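Local atomic coordinates of putative exported protein (PDB entry 2PFZ), a protein that binds pyroglutamic acid and probably serves as the extracytoplasmic solute receptor of a tripartite ATP-independent periplasmic transport system. Residues D73-A85 and L272-K286. Numbering follows the deposited sequence.
Sequences DPVYELDGLPFLA and LTEVGKRMLDDWLKK
With CG anti to the backbone N in both Trp283 (chi1 -176°) and Glu77 (chi1 -178°), the indole reaches out from helix 266-287 and the carboxylate comes down to its edge. The pair belongs to a two-domain periplasmic binding protein of the DctP family, where this helix packs along the loop between strand 61-65 and helix 88-107. Tryptophan suits the site because it offers both a donor and a broad apolar surface. Its NE1 gives a nearly straight bond of 2.6 Å to Pro74 O, which lies in the ring plane; the same oxygen accepts Glu77 N from the opposite face of its carbonyl plane. One face of the indole receives Leu81 CD1 and Leu78 CD1, the latter in a CH-pi contact 4.0 Å from the centroid of the six-membered ring. Glu77, buried and extended, crosses Lys286 at about a right angle and takes NZ on the syn lone pair of OE1 at 2.6 Å, a salt bridge that probably favours the ionised carboxylate. A water donates to Met279 O; its contact with Glu77 OE2 is doubtfully short. Farther along, Met279, whose unbranched chain runs out toward Pro82 and crosses it at about a right angle, brings SD to 3.7 Å from Pro82 CD, while helix 146-155 packs against the same methionine. Leu272 CB and Thr273 OG1, the latter hydrogen-bonded to Lys269 O, meet the Phe83 ring obliquely, CE2 lying 3.5 Å from Leu272 CB. Gly276, lacking a side chain, lets the loop come close: its CA makes a CA-H...O contact of 3.3 Å with Pro82 O, and a water donates to both Pro82 O and Gly276 O.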
# COMPACT_ATOMS: atom_id res chain seq x y z
N ASP A 73 -8.10 13.44 1.22
CA ASP A 73 -7.14 14.47 0.84
C ASP A 73 -6.27 13.95 -0.29
O ASP A 73 -5.81 12.82 -0.21
CB ASP A 73 -6.26 14.83 2.04
CG ASP A 73 -5.38 16.05 1.77
OD1 ASP A 73 -4.37 15.90 1.07
OD2 ASP A 73 -5.73 17.15 2.26
N PRO A 74 -5.99 14.79 -1.33
CA PRO A 74 -5.14 14.38 -2.46
C PRO A 74 -3.75 13.82 -2.08
O PRO A 74 -3.20 13.02 -2.83
CB PRO A 74 -5.01 15.66 -3.31
CG PRO A 74 -6.04 16.60 -2.83
CD PRO A 74 -6.51 16.17 -1.48
N VAL A 75 -3.19 14.20 -0.92
CA VAL A 75 -1.84 13.73 -0.59
C VAL A 75 -1.82 12.20 -0.50
O VAL A 75 -0.79 11.61 -0.77
CB VAL A 75 -1.29 14.33 0.75
CG1 VAL A 75 -2.03 13.75 1.94
CG2 VAL A 75 0.25 14.08 0.88
N TYR A 76 -2.96 11.60 -0.16
CA TYR A 76 -3.07 10.15 0.04
C TYR A 76 -3.12 9.35 -1.27
O TYR A 76 -2.82 8.16 -1.27
CB TYR A 76 -4.32 9.83 0.87
CG TYR A 76 -4.10 10.18 2.30
CD1 TYR A 76 -3.13 9.50 3.07
CD2 TYR A 76 -4.82 11.22 2.90
CE1 TYR A 76 -2.90 9.84 4.40
CE2 TYR A 76 -4.60 11.57 4.25
CZ TYR A 76 -3.63 10.88 4.98
OH TYR A 76 -3.38 11.19 6.31
N GLU A 77 -3.49 10.03 -2.35
CA GLU A 77 -3.71 9.40 -3.67
C GLU A 77 -2.43 9.17 -4.46
O GLU A 77 -2.37 8.24 -5.29
CB GLU A 77 -4.71 10.22 -4.50
CG GLU A 77 -5.04 9.59 -5.87
CD GLU A 77 -6.12 10.32 -6.65
OE1 GLU A 77 -6.69 11.30 -6.14
OE2 GLU A 77 -6.40 9.89 -7.79
N LEU A 78 -1.41 9.98 -4.18
CA LEU A 78 -0.22 10.12 -5.00
C LEU A 78 0.46 8.83 -5.41
O LEU A 78 0.71 8.62 -6.60
CB LEU A 78 0.78 11.12 -4.34
CG LEU A 78 2.04 11.47 -5.17
CD1 LEU A 78 1.69 12.02 -6.57
CD2 LEU A 78 2.91 12.47 -4.41
N ASP A 79 0.75 7.95 -4.46
CA ASP A 79 1.45 6.69 -4.79
C ASP A 79 0.56 5.60 -5.44
O ASP A 79 1.04 4.50 -5.70
CB ASP A 79 2.27 6.16 -3.60
CG ASP A 79 1.43 5.55 -2.49
OD1 ASP A 79 0.27 5.12 -2.73
OD2 ASP A 79 1.97 5.45 -1.36
N GLY A 80 -0.71 5.94 -5.70
CA GLY A 80 -1.60 5.05 -6.43
C GLY A 80 -1.83 5.49 -7.86
O GLY A 80 -2.58 4.84 -8.60
N LEU A 81 -1.26 6.63 -8.26
CA LEU A 81 -1.44 7.09 -9.65
C LEU A 81 -0.63 6.18 -10.56
O LEU A 81 0.55 5.98 -10.28
CB LEU A 81 -0.95 8.54 -9.79
CG LEU A 81 -1.74 9.58 -9.00
CD1 LEU A 81 -1.08 10.97 -9.17
CD2 LEU A 81 -3.22 9.61 -9.43
N PRO A 82 -1.24 5.60 -11.62
CA PRO A 82 -0.44 4.69 -12.50
C PRO A 82 0.56 5.39 -13.41
O PRO A 82 0.38 6.54 -13.83
CB PRO A 82 -1.50 3.96 -13.37
CG PRO A 82 -2.74 4.69 -13.21
CD PRO A 82 -2.66 5.66 -12.02
N PHE A 83 1.65 4.69 -13.67
CA PHE A 83 2.68 5.15 -14.59
C PHE A 83 3.28 6.52 -14.30
O PHE A 83 3.51 7.33 -15.19
CB PHE A 83 2.22 4.91 -16.05
CG PHE A 83 2.21 3.45 -16.37
CD1 PHE A 83 3.39 2.84 -16.78
CD2 PHE A 83 1.09 2.67 -16.15
CE1 PHE A 83 3.44 1.48 -17.01
CE2 PHE A 83 1.15 1.27 -16.40
CZ PHE A 83 2.34 0.72 -16.83
N LEU A 84 3.52 6.75 -13.01
CA LEU A 84 4.20 7.92 -12.51
C LEU A 84 5.52 7.48 -11.87
O LEU A 84 6.55 8.12 -12.11
CB LEU A 84 3.32 8.64 -11.48
CG LEU A 84 3.94 9.86 -10.81
CD1 LEU A 84 4.28 10.94 -11.82
CD2 LEU A 84 2.96 10.34 -9.77
N ALA A 85 5.50 6.40 -11.07
CA ALA A 85 6.70 5.87 -10.44
C ALA A 85 6.56 4.37 -10.48
O ALA A 85 5.77 3.77 -9.74
CB ALA A 85 6.86 6.40 -8.97
N LEU A 272 -2.29 2.30 -20.42
CA LEU A 272 -2.37 2.57 -18.98
C LEU A 272 -1.65 3.85 -18.62
O LEU A 272 -2.02 4.53 -17.66
CB LEU A 272 -1.83 1.39 -18.18
CG LEU A 272 -2.68 0.11 -18.21
CD1 LEU A 272 -1.99 -1.00 -17.48
CD2 LEU A 272 -4.07 0.33 -17.60
N THR A 273 -0.62 4.19 -19.40
CA THR A 273 0.06 5.48 -19.25
C THR A 273 -0.91 6.62 -19.53
O THR A 273 -0.97 7.62 -18.78
CB THR A 273 1.32 5.56 -20.16
OG1 THR A 273 2.30 4.63 -19.67
CG2 THR A 273 1.95 6.99 -20.16
N GLU A 274 -1.70 6.47 -20.61
CA GLU A 274 -2.72 7.46 -20.95
C GLU A 274 -3.73 7.64 -19.80
O GLU A 274 -4.05 8.77 -19.44
CB GLU A 274 -3.40 7.15 -22.30
CG GLU A 274 -4.06 8.37 -22.99
CD GLU A 274 -3.06 9.49 -23.35
OE1 GLU A 274 -1.84 9.30 -23.14
OE2 GLU A 274 -3.47 10.57 -23.84
N VAL A 275 -4.18 6.53 -19.21
CA VAL A 275 -5.03 6.54 -17.99
C VAL A 275 -4.32 7.27 -16.85
O VAL A 275 -4.90 8.15 -16.20
CB VAL A 275 -5.39 5.09 -17.52
CG1 VAL A 275 -6.10 5.11 -16.15
CG2 VAL A 275 -6.25 4.34 -18.58
N GLY A 276 -3.06 6.91 -16.63
CA GLY A 276 -2.23 7.59 -15.62
C GLY A 276 -2.13 9.11 -15.81
O GLY A 276 -2.22 9.85 -14.82
N LYS A 277 -1.92 9.57 -17.05
CA LYS A 277 -1.81 11.02 -17.33
C LYS A 277 -3.13 11.75 -17.07
O LYS A 277 -3.14 12.85 -16.52
CB LYS A 277 -1.35 11.29 -18.76
CG LYS A 277 0.13 11.01 -18.98
CD LYS A 277 0.73 12.05 -19.92
CE LYS A 277 0.70 11.62 -21.38
NZ LYS A 277 1.98 10.94 -21.75
N ARG A 278 -4.23 11.12 -17.46
CA ARG A 278 -5.56 11.61 -17.11
C ARG A 278 -5.72 11.71 -15.58
O ARG A 278 -6.12 12.75 -15.05
CB ARG A 278 -6.61 10.68 -17.71
CG ARG A 278 -8.01 10.85 -17.19
CD ARG A 278 -8.68 9.49 -17.04
NE ARG A 278 -8.25 8.47 -18.02
CZ ARG A 278 -8.63 8.41 -19.30
NH1 ARG A 278 -9.46 9.32 -19.80
NH2 ARG A 278 -8.18 7.44 -20.09
N MET A 279 -5.37 10.64 -14.87
CA MET A 279 -5.48 10.67 -13.40
C MET A 279 -4.56 11.68 -12.71
O MET A 279 -4.92 12.24 -11.67
CB MET A 279 -5.30 9.26 -12.82
CG MET A 279 -6.46 8.32 -13.16
SD MET A 279 -6.20 6.68 -12.46
CE MET A 279 -6.60 6.96 -10.73
N LEU A 280 -3.37 11.91 -13.28
CA LEU A 280 -2.44 12.91 -12.74
C LEU A 280 -2.98 14.32 -12.98
O LEU A 280 -2.92 15.18 -12.09
CB LEU A 280 -1.04 12.78 -13.36
CG LEU A 280 -0.01 13.88 -12.98
CD1 LEU A 280 0.22 13.95 -11.47
CD2 LEU A 280 1.33 13.63 -13.68
N ASP A 281 -3.52 14.55 -14.19
CA ASP A 281 -4.21 15.82 -14.45
C ASP A 281 -5.33 16.07 -13.42
O ASP A 281 -5.38 17.13 -12.77
CB ASP A 281 -4.75 15.89 -15.89
CG ASP A 281 -5.30 17.26 -16.22
OD1 ASP A 281 -4.52 18.22 -16.21
OD2 ASP A 281 -6.52 17.38 -16.45
N ASP A 282 -6.21 15.08 -13.25
CA ASP A 282 -7.29 15.20 -12.30
C ASP A 282 -6.72 15.49 -10.90
O ASP A 282 -7.24 16.36 -10.17
CB ASP A 282 -8.09 13.88 -12.22
CG ASP A 282 -8.92 13.61 -13.46
OD1 ASP A 282 -9.14 14.53 -14.25
OD2 ASP A 282 -9.38 12.44 -13.61
N TRP A 283 -5.65 14.79 -10.55
CA TRP A 283 -5.03 14.90 -9.21
C TRP A 283 -4.46 16.30 -9.00
O TRP A 283 -4.72 16.94 -7.98
CB TRP A 283 -3.96 13.81 -9.02
CG TRP A 283 -3.36 13.82 -7.63
CD1 TRP A 283 -3.88 13.28 -6.50
CD2 TRP A 283 -2.13 14.44 -7.24
NE1 TRP A 283 -3.06 13.51 -5.43
CE2 TRP A 283 -1.96 14.21 -5.86
CE3 TRP A 283 -1.14 15.16 -7.94
CZ2 TRP A 283 -0.85 14.67 -5.15
CZ3 TRP A 283 -0.05 15.64 -7.23
CH2 TRP A 283 0.09 15.38 -5.85
N LEU A 284 -3.72 16.81 -9.99
CA LEU A 284 -3.19 18.17 -9.93
C LEU A 284 -4.31 19.19 -9.71
O LEU A 284 -4.19 20.10 -8.87
CB LEU A 284 -2.40 18.46 -11.21
CG LEU A 284 -0.86 18.46 -11.29
CD1 LEU A 284 -0.14 18.07 -10.03
CD2 LEU A 284 -0.30 17.70 -12.50
N LYS A 285 -5.42 19.00 -10.41
CA LYS A 285 -6.60 19.87 -10.24
C LYS A 285 -7.21 19.80 -8.84
O LYS A 285 -7.54 20.85 -8.27
CB LYS A 285 -7.65 19.57 -11.32
CG LYS A 285 -7.27 20.15 -12.68
CD LYS A 285 -8.25 19.73 -13.76
CE LYS A 285 -7.73 20.11 -15.14
NZ LYS A 285 -8.49 19.36 -16.17
N LYS A 286 -7.33 18.60 -8.27
CA LYS A 286 -7.81 18.47 -6.90
C LYS A 286 -6.82 19.05 -5.91
O LYS A 286 -7.21 19.62 -4.89
CB LYS A 286 -8.02 17.00 -6.49
CG LYS A 286 -8.94 16.18 -7.35
CD LYS A 286 -9.06 14.80 -6.72
CE LYS A 286 -8.76 13.71 -7.73
NZ LYS A 286 -8.92 12.36 -7.10
O HOH W 1 -6.77 11.07 -9.89
O HOH W 2 -0.03 9.20 -13.10